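Local coordinates for protein enoyl-CoA hydratase subunit I (Geobacillus kaustophilus, PDB 2PBP) that probably acts as a hydro-lyase of the crotonase family, hydrating the double bond of enoyl-CoA thioesters in beta-oxidation, at residues Y218-Y221 / E222-F226. Numbering follows the deposited sequence.
Sequences YPLY and EGMQF
Pro219 and Gly223 meet at the start of helix 220-234, a local contact in which the short link from helix 202-217 runs into the first turn and a half of the helix. Pro219, at the N-cap position, gives its carbonyl to the first i to i+4 bond, Gly223 N to Pro219 O at 2.9 Å. Met224 N then bonds Leu220 O, and Gln225 N reaches Tyr221 O at 3.1 Å in a more bent bond. That last carbonyl can also accept a hydrogen bond from a water, 3.0 Å from Tyr221 O, which in turn accepts from Gln225 NE2. Through these two bonds the water can tie Gln225's bent chain to the backbone one turn earlier; it also lies over one face of the Tyr221 ring, toward its rim. The amide and the ring run side by side in nearly parallel planes, 8° apart. From the neighbouring position Glu222 bends back, chi2 -53°, and sets OE2 at the edge of this ring, 3.3 Å from Tyr221 CD2, with the carboxylate turned 75° to the ring plane.

Before the helix, Tyr218 turns the edge of its ring to the Glu222 carbonyl, while Tyr218 CD2 also comes within 3.8 Å of Gly223 CA, where no side chain intervenes. Around the helix from there, Leu220 CD1 touches Met224 SD at 3.7 Å, a contact between side chains one turn apart. The second subunit abuts this end: its Lys149 donates to Tyr218 O, and its Gly142 packs on Met224. What results is a helix N-terminus with proline at the N-cap position, whose Leu220 N is bound by Asp217 of the second subunit, in the C-terminal helical region characteristic of the crotonase fold.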
loop_
_atom_site.group_PDB
_atom_site.type_symbol
_atom_site.label_atom_id
_atom_site.label_comp_id
_atom_site.label_asym_id
_atom_site.label_seq_id
_atom_site.Cartn_x
_atom_site.Cartn_y
_atom_site.Cartn_z
ATOM N N TYR A 218 7.127 -4.737 8.030
ATOM C CA TYR A 218 8.228 -5.459 7.385
ATOM C C TYR A 218 9.113 -4.723 6.390
ATOM O O TYR A 218 8.661 -3.833 5.673
ATOM C CB TYR A 218 7.681 -6.656 6.607
ATOM C CG TYR A 218 7.272 -7.878 7.386
ATOM C CD1 TYR A 218 6.521 -7.780 8.556
ATOM C CD2 TYR A 218 7.549 -9.149 6.882
ATOM C CE1 TYR A 218 6.051 -8.925 9.201
ATOM C CE2 TYR A 218 7.086 -10.292 7.513
ATOM C CZ TYR A 218 6.335 -10.177 8.667
ATOM O OH TYR A 218 5.859 -11.320 9.264
ATOM N N PRO A 219 10.400 -5.099 6.338
ATOM C CA PRO A 219 11.312 -4.468 5.380
ATOM C C PRO A 219 10.797 -5.041 4.054
ATOM O O PRO A 219 10.304 -6.171 4.026
ATOM C CB PRO A 219 12.668 -5.056 5.759
ATOM C CG PRO A 219 12.542 -5.253 7.231
ATOM C CD PRO A 219 11.153 -5.838 7.366
ATOM N N LEU A 220 10.906 -4.284 2.968
ATOM C CA LEU A 220 10.402 -4.732 1.669
ATOM C C LEU A 220 10.688 -6.180 1.270
ATOM O O LEU A 220 9.762 -6.940 0.976
ATOM C CB LEU A 220 10.908 -3.804 0.562
ATOM C CG LEU A 220 10.468 -4.154 -0.863
ATOM C CD1 LEU A 220 8.948 -4.085 -0.967
ATOM C CD2 LEU A 220 11.112 -3.186 -1.846
ATOM N N TYR A 221 11.962 -6.562 1.248
ATOM C CA TYR A 221 12.334 -7.915 0.846
ATOM C C TYR A 221 11.588 -9.007 1.608
ATOM O O TYR A 221 11.084 -9.955 1.005
ATOM C CB TYR A 221 13.842 -8.129 1.012
ATOM C CG TYR A 221 14.322 -9.454 0.459
ATOM C CD1 TYR A 221 14.445 -9.653 -0.915
ATOM C CD2 TYR A 221 14.634 -10.513 1.309
ATOM C CE1 TYR A 221 14.867 -10.876 -1.430
ATOM C CE2 TYR A 221 15.056 -11.740 0.807
ATOM C CZ TYR A 221 15.172 -11.916 -0.563
ATOM O OH TYR A 221 15.597 -13.127 -1.065
ATOM N N GLU A 222 11.521 -8.881 2.929
ATOM C CA GLU A 222 10.833 -9.881 3.738
ATOM C C GLU A 222 9.309 -9.789 3.608
ATOM O O GLU A 222 8.604 -10.784 3.767
ATOM C CB GLU A 222 11.261 -9.765 5.201
ATOM C CG GLU A 222 12.739 -10.106 5.454
ATOM C CD GLU A 222 13.153 -11.472 4.899
ATOM O OE1 GLU A 222 12.327 -12.409 4.919
ATOM O OE2 GLU A 222 14.314 -11.617 4.455
ATOM N N GLY A 223 8.804 -8.595 3.309
ATOM C CA GLY A 223 7.371 -8.434 3.132
ATOM C C GLY A 223 6.967 -9.171 1.867
ATOM O O GLY A 223 5.905 -9.793 1.798
ATOM N N MET A 224 7.829 -9.102 0.857
ATOM C CA MET A 224 7.578 -9.779 -0.409
ATOM C C MET A 224 7.721 -11.294 -0.241
ATOM O O MET A 224 7.036 -12.066 -0.911
ATOM C CB MET A 224 8.537 -9.248 -1.483
ATOM C CG MET A 224 8.149 -7.845 -1.967
ATOM S SD MET A 224 9.308 -7.095 -3.130
ATOM C CE MET A 224 9.081 -8.167 -4.538
ATOM N N GLN A 225 8.608 -11.711 0.659
ATOM C CA GLN A 225 8.806 -13.134 0.936
ATOM C C GLN A 225 7.509 -13.723 1.486
ATOM O O GLN A 225 7.123 -14.840 1.141
ATOM C CB GLN A 225 9.923 -13.332 1.966
ATOM C CG GLN A 225 11.326 -13.280 1.394
ATOM C CD GLN A 225 11.670 -14.541 0.624
ATOM O OE1 GLN A 225 11.806 -15.626 1.204
ATOM N NE2 GLN A 225 11.802 -14.410 -0.689
ATOM N N PHE A 226 6.845 -12.963 2.353
ATOM C CA PHE A 226 5.590 -13.407 2.954
ATOM C C PHE A 226 4.482 -13.337 1.907
ATOM O O PHE A 226 3.683 -14.259 1.761
ATOM C CB PHE A 226 5.233 -12.511 4.145
ATOM C CG PHE A 226 3.999 -12.948 4.885
ATOM C CD1 PHE A 226 4.088 -13.834 5.957
ATOM C CD2 PHE A 226 2.745 -12.489 4.499
ATOM C CE1 PHE A 226 2.937 -14.257 6.634
ATOM C CE2 PHE A 226 1.591 -12.905 5.166
ATOM C CZ PHE A 226 1.688 -13.790 6.234
HETATM O O HOH W 1 11.779 -11.883 -1.247
#